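Local coordinates for Non-structural maintenance of chromosomes element 4 (Xenopus laevis, PDB 7DG2), which is the Nse4 subunit of the SMC5-SMC6 complex and probably helps align sister chromatids after DNA damage and repair double-strand breaks by homologous recombination, at residues 15-18 and 19-22; 69-72 and 73-77. All blocks are in the same frame, centred on the assembly; numbering follows the deposited sequence.

Contact 1: residues 15-18 and 19-22; sequences DLLS and FMGL
Met20 N reaches back to Leu16 O at 2.8 Å, and one residue earlier Phe19 N bonds to Asp15 O at 3.0 Å, the straighter of the two with 166° at the hydrogen. These are the last two good i to i+4 bonds of helix 9-20; a third, from Gly21 N to Leu17 O, is weak. Here the chain closes in a Schellman motif: Leu22 N returns five residues to Leu17 O at 2.9 Å, while Gly21 N bonds to Ser18 O at 3.0 Å from above the carbonyl plane. Gly21 makes the reversal at a positive phi of 114°, where a side chain would be pressed against the carbonyl oxygen of Met20. Outside these backbone bonds, Met20 folds along the last turn. With CG anti to its own carbonyl carbon (chi1 -75°), the chain runs straight to the sulfur, and the bend at chi3 turns the terminal methyl back over the Leu16 carbonyl, CE 3.2 Å from Leu16 O; Leu16 CB and Leu17 CD2 lie farther off, the latter 3.8 Å from CE. The Met20 side chain also touches Ala50 and Leu54 of helix 50-59 and Leu46 of the loop before it, which joins the two helices' packing. Replacing the thioether by an alanine is likely to strip the cover from Leu17 CD2 and open a gap against Leu54. Leu16, Leu17 and Phe19 also pack on the MAGE domain-containing protein, in keeping with the Nse3-binding role of this region in the Nse4 family. The chemistry thus divides the helix end: backbone bonds terminate the helix, and mainly apolar side chains attach it to its neighbours.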
ATOM      1  N   ASP C  15      15.603 -16.398  20.999  1.00 27.68           N
ATOM      2  CA  ASP C  15      14.172 -16.288  21.260  1.00 25.00           C
ATOM      3  C   ASP C  15      13.411 -15.783  20.040  1.00 27.37           C
ATOM      4  O   ASP C  15      12.257 -16.179  19.828  1.00 25.81           O
ATOM      5  CB  ASP C  15      13.934 -15.383  22.468  1.00 27.40           C
ATOM      6  CG  ASP C  15      14.383 -16.028  23.780  1.00 32.12           C
ATOM      7  OD1 ASP C  15      14.434 -17.276  23.846  1.00 33.98           O
ATOM      8  OD2 ASP C  15      14.689 -15.292  24.740  1.00 28.70           O
ATOM      9  N   LEU C  16      14.034 -14.926  19.222  1.00 23.51           N
ATOM     10  CA  LEU C  16      13.392 -14.496  17.981  1.00 22.66           C
ATOM     11  C   LEU C  16      13.176 -15.680  17.048  1.00 26.28           C
ATOM     12  O   LEU C  16      12.101 -15.834  16.459  1.00 27.02           O
ATOM     13  CB  LEU C  16      14.228 -13.415  17.287  1.00 22.66           C
ATOM     14  CG  LEU C  16      14.232 -12.025  17.930  1.00 23.92           C
ATOM     15  CD1 LEU C  16      15.393 -11.159  17.398  1.00 21.24           C
ATOM     16  CD2 LEU C  16      12.904 -11.339  17.673  1.00 21.04           C
ATOM     17  N   LEU C  17      14.201 -16.520  16.886  1.00 25.61           N
ATOM     18  CA  LEU C  17      14.079 -17.666  15.987  1.00 28.47           C
ATOM     19  C   LEU C  17      12.977 -18.611  16.441  1.00 28.92           C
ATOM     20  O   LEU C  17      12.232 -19.145  15.612  1.00 29.74           O
ATOM     21  CB  LEU C  17      15.410 -18.407  15.886  1.00 26.61           C
ATOM     22  CG  LEU C  17      16.524 -17.634  15.170  1.00 28.87           C
ATOM     23  CD1 LEU C  17      17.877 -18.277  15.426  1.00 30.23           C
ATOM     24  CD2 LEU C  17      16.230 -17.557  13.685  1.00 30.75           C
ATOM     25  N   SER C  18      12.858 -18.829  17.753  1.00 29.30           N
ATOM     26  CA  SER C  18      11.757 -19.636  18.267  1.00 31.55           C
ATOM     27  C   SER C  18      10.415 -19.013  17.909  1.00 33.28           C
ATOM     28  O   SER C  18       9.513 -19.693  17.403  1.00 33.23           O
ATOM     29  CB  SER C  18      11.884 -19.797  19.781  1.00 34.49           C
ATOM     30  OG  SER C  18      13.102 -20.432  20.114  1.00 40.64           O
ATOM     31  N   PHE C  19      10.267 -17.711  18.169  1.00 31.95           N
ATOM     32  CA  PHE C  19       9.020 -17.022  17.855  1.00 30.24           C
ATOM     33  C   PHE C  19       8.722 -17.099  16.364  1.00 30.38           C
ATOM     34  O   PHE C  19       7.559 -17.217  15.953  1.00 34.25           O
ATOM     35  CB  PHE C  19       9.110 -15.567  18.335  1.00 28.15           C
ATOM     36  CG  PHE C  19       7.821 -14.796  18.219  1.00 30.57           C
ATOM     37  CD1 PHE C  19       6.877 -14.832  19.236  1.00 31.81           C
ATOM     38  CD2 PHE C  19       7.561 -14.021  17.099  1.00 30.80           C
ATOM     39  CE1 PHE C  19       5.690 -14.119  19.130  1.00 33.64           C
ATOM     40  CE2 PHE C  19       6.376 -13.306  16.987  1.00 33.29           C
ATOM     41  CZ  PHE C  19       5.439 -13.355  18.007  1.00 33.36           C
ATOM     42  N   MET C  20       9.766 -17.062  15.539  1.00 29.99           N
ATOM     43  CA  MET C  20       9.609 -17.113  14.095  1.00 32.49           C
ATOM     44  C   MET C  20       9.331 -18.519  13.581  1.00 37.56           C
ATOM     45  O   MET C  20       8.913 -18.668  12.428  1.00 40.75           O
ATOM     46  CB  MET C  20      10.858 -16.546  13.426  1.00 31.19           C
ATOM     47  CG  MET C  20      10.919 -15.033  13.515  1.00 30.31           C
ATOM     48  SD  MET C  20      12.370 -14.321  12.755  1.00 44.02           S
ATOM     49  CE  MET C  20      13.627 -14.782  13.906  1.00 32.72           C
ATOM     50  N   GLY C  21       9.557 -19.544  14.397  1.00 39.42           N
ATOM     51  CA  GLY C  21       9.200 -20.893  14.005  1.00 40.34           C
ATOM     52  C   GLY C  21      10.366 -21.836  13.800  1.00 44.69           C
ATOM     53  O   GLY C  21      10.326 -22.674  12.893  1.00 46.88           O
ATOM     54  N   LEU C  22      11.397 -21.713  14.637  1.00 45.51           N
ATOM     55  CA  LEU C  22      12.568 -22.598  14.622  1.00 49.03           C
ATOM     56  C   LEU C  22      13.378 -22.408  13.347  1.00 48.08           C
ATOM     57  O   LEU C  22      14.594 -22.213  13.403  1.00 51.67           O
ATOM     58  CB  LEU C  22      12.135 -24.068  14.813  1.00 52.04           C
ATOM     59  CG  LEU C  22      12.552 -25.312  13.993  1.00 57.13           C
ATOM     60  CD1 LEU C  22      11.987 -25.326  12.565  1.00 55.17           C
ATOM     61  CD2 LEU C  22      14.065 -25.580  13.992  1.00 60.07           C
TER

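Contact 2: residues 69-72 and 73-77; sequences HFML and GSFKT
A type II beta turn from Met71 to Ser74, in the loop after helix 50-59, brings Ser74 back against the carbonyl of Met71. Two donors from this one residue grip Met71 O. Ser74 N closes the turn at 3.0 Å from above the carbonyl plane, whereas Ser74 OG approaches the same oxygen at 2.7 Å in that plane, on a lone pair. The hydroxyl gets there because chi1 of 72° sets OG between the backbone N and the carbonyl carbon. Gly73 holds the third position of the turn with positive phi, where a CB would collide with Leu72 O. Across the turn the Met71 and Phe75 side chains meet at about a right angle in a Met-aromatic contact, with SD lying obliquely to the ring, 4.6 Å from its centroid. Met71 O also sits over one face of that ring, offset toward the rim. The turn is embedded in the Nse1 homolog chain, whose Glu168 accepts from Met71 N, while its Asn81 and Thr88 donate to Leu72 O and Gly73 O and its Trp151 packs on Met71. An extended chi1 (-176°) and the bend at chi2 (62°) of Met71 bring the sulfur close to the ring, with SD 3.5 Å from Phe75 CE1.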
ATOM      1  N   HIS C  69      -2.423   3.997  -2.978  1.00 12.94           N
ATOM      2  CA  HIS C  69      -1.822   3.627  -4.253  1.00 13.93           C
ATOM      3  C   HIS C  69      -2.905   3.509  -5.308  1.00 14.24           C
ATOM      4  O   HIS C  69      -4.040   3.135  -5.013  1.00 16.89           O
ATOM      5  CB  HIS C  69      -1.047   2.315  -4.123  1.00 14.58           C
ATOM      6  CG  HIS C  69       0.072   2.407  -3.135  1.00 19.04           C
ATOM      7  ND1 HIS C  69       1.362   2.735  -3.495  1.00 18.93           N
ATOM      8  CD2 HIS C  69       0.078   2.270  -1.787  1.00 19.61           C
ATOM      9  CE1 HIS C  69       2.121   2.773  -2.411  1.00 18.86           C
ATOM     10  NE2 HIS C  69       1.365   2.496  -1.362  1.00 18.38           N
ATOM     11  N   PHE C  70      -2.544   3.848  -6.545  1.00 13.81           N
ATOM     12  CA  PHE C  70      -3.509   3.909  -7.633  1.00 15.43           C
ATOM     13  C   PHE C  70      -2.722   3.805  -8.934  1.00 15.44           C
ATOM     14  O   PHE C  70      -1.495   3.950  -8.954  1.00 15.28           O
ATOM     15  CB  PHE C  70      -4.312   5.215  -7.578  1.00 14.86           C
ATOM     16  CG  PHE C  70      -3.427   6.423  -7.463  1.00 16.16           C
ATOM     17  CD1 PHE C  70      -2.866   6.999  -8.593  1.00 15.82           C
ATOM     18  CD2 PHE C  70      -3.074   6.916  -6.219  1.00 17.74           C
ATOM     19  CE1 PHE C  70      -2.002   8.081  -8.489  1.00 16.47           C
ATOM     20  CE2 PHE C  70      -2.216   8.004  -6.106  1.00 15.98           C
ATOM     21  CZ  PHE C  70      -1.670   8.578  -7.244  1.00 15.59           C
ATOM     22  N   MET C  71      -3.445   3.578 -10.024  1.00 13.04           N
ATOM     23  CA  MET C  71      -2.860   3.561 -11.361  1.00 13.82           C
ATOM     24  C   MET C  71      -3.324   4.736 -12.209  1.00 15.99           C
ATOM     25  O   MET C  71      -2.502   5.413 -12.833  1.00 16.89           O
ATOM     26  CB  MET C  71      -3.209   2.228 -12.051  1.00 15.73           C
ATOM     27  CG  MET C  71      -2.577   2.031 -13.418  1.00 16.41           C
ATOM     28  SD  MET C  71      -0.778   2.002 -13.337  1.00 18.50           S
ATOM     29  CE  MET C  71      -0.415   0.421 -12.566  1.00 17.89           C
ATOM     30  N   LEU C  72      -4.629   5.004 -12.243  1.00 14.67           N
ATOM     31  CA  LEU C  72      -5.157   6.138 -12.992  1.00 14.25           C
ATOM     32  C   LEU C  72      -4.476   7.430 -12.556  1.00 19.84           C
ATOM     33  O   LEU C  72      -4.374   7.716 -11.359  1.00 20.40           O
ATOM     34  CB  LEU C  72      -6.668   6.249 -12.772  1.00 18.38           C
ATOM     35  CG  LEU C  72      -7.323   7.493 -13.385  1.00 21.40           C
ATOM     36  CD1 LEU C  72      -7.378   7.343 -14.898  1.00 21.68           C
ATOM     37  CD2 LEU C  72      -8.722   7.729 -12.817  1.00 23.45           C
ATOM     38  N   GLY C  73      -4.004   8.217 -13.530  1.00 17.41           N
ATOM     39  CA  GLY C  73      -3.363   9.477 -13.202  1.00 19.58           C
ATOM     40  C   GLY C  73      -1.902   9.375 -12.823  1.00 19.83           C
ATOM     41  O   GLY C  73      -1.261  10.412 -12.592  1.00 19.12           O
ATOM     42  N   SER C  74      -1.345   8.172 -12.763  1.00 16.92           N
ATOM     43  CA  SER C  74       0.064   8.028 -12.437  1.00 15.46           C
ATOM     44  C   SER C  74       0.964   8.122 -13.664  1.00 19.25           C
ATOM     45  O   SER C  74       2.183   8.227 -13.503  1.00 20.01           O
ATOM     46  CB  SER C  74       0.318   6.696 -11.727  1.00 16.37           C
ATOM     47  OG  SER C  74       0.219   5.590 -12.630  1.00 16.93           O
ATOM     48  N   PHE C  75       0.383   8.104 -14.866  1.00 20.24           N
ATOM     49  CA  PHE C  75       1.146   8.048 -16.113  1.00 24.96           C
ATOM     50  C   PHE C  75       1.677   9.426 -16.475  1.00 33.02           C
ATOM     51  O   PHE C  75       0.928  10.406 -16.459  1.00 32.32           O
ATOM     52  CB  PHE C  75       0.272   7.559 -17.273  1.00 27.63           C
ATOM     53  CG  PHE C  75      -0.407   6.246 -17.038  1.00 29.51           C
ATOM     54  CD1 PHE C  75       0.196   5.249 -16.303  1.00 22.76           C
ATOM     55  CD2 PHE C  75      -1.662   6.007 -17.589  1.00 33.14           C
ATOM     56  CE1 PHE C  75      -0.443   4.026 -16.113  1.00 28.44           C
ATOM     57  CE2 PHE C  75      -2.305   4.801 -17.396  1.00 31.44           C
ATOM     58  CZ  PHE C  75      -1.691   3.805 -16.656  1.00 27.10           C
ATOM     59  N   LYS C  76       2.951   9.493 -16.856  1.00 34.72           N
ATOM     60  CA  LYS C  76       3.558  10.736 -17.343  1.00 40.91           C
ATOM     61  C   LYS C  76       3.886  10.559 -18.826  1.00 46.01           C
ATOM     62  O   LYS C  76       4.971  10.098 -19.181  1.00 53.40           O
ATOM     63  CB  LYS C  76       4.814  11.102 -16.537  1.00 48.79           C
ATOM     64  CG  LYS C  76       5.516  12.372 -17.036  1.00 50.11           C
ATOM     65  CD  LYS C  76       7.040  12.236 -17.009  1.00 50.87           C
ATOM     66  CE  LYS C  76       7.663  12.701 -18.327  1.00 49.86           C
ATOM     67  NZ  LYS C  76       9.150  12.545 -18.362  1.00 43.77           N
ATOM     68  N   THR C  77       2.945  10.926 -19.695  1.00 49.17           N
ATOM     69  CA  THR C  77       1.627  11.414 -19.307  1.00 47.74           C
ATOM     70  C   THR C  77       0.549  10.567 -19.981  1.00 47.61           C
ATOM     71  O   THR C  77       0.860   9.574 -20.636  1.00 48.02           O
ATOM     72  CB  THR C  77       1.427  12.897 -19.680  1.00 49.72           C
ATOM     73  OG1 THR C  77       1.600  13.065 -21.093  1.00 59.28           O
ATOM     74  CG2 THR C  77       2.433  13.777 -18.940  1.00 51.73           C
TER

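The two contacts are consistent with a chain shaped by its Nse1 and Nse3 partners. The centres of contact 1 and contact 2 are about 41 Å apart, on opposite sides of the chain's centre, and they share no element: contact 1 ends helix 9-20, contact 2 lies in the loop after helix 50-59. Both rely on a glycine with positive phi, yet the polar bonds of contact 1 all run between backbone atoms, whereas contact 2 adds a serine hydroxyl and a sulfur-ring meeting. Contact 1 is partly buried, between helix 50-59 and the MAGE domain-containing protein; in contact 2 every touching residue is buried, largely against the Nse1 homolog.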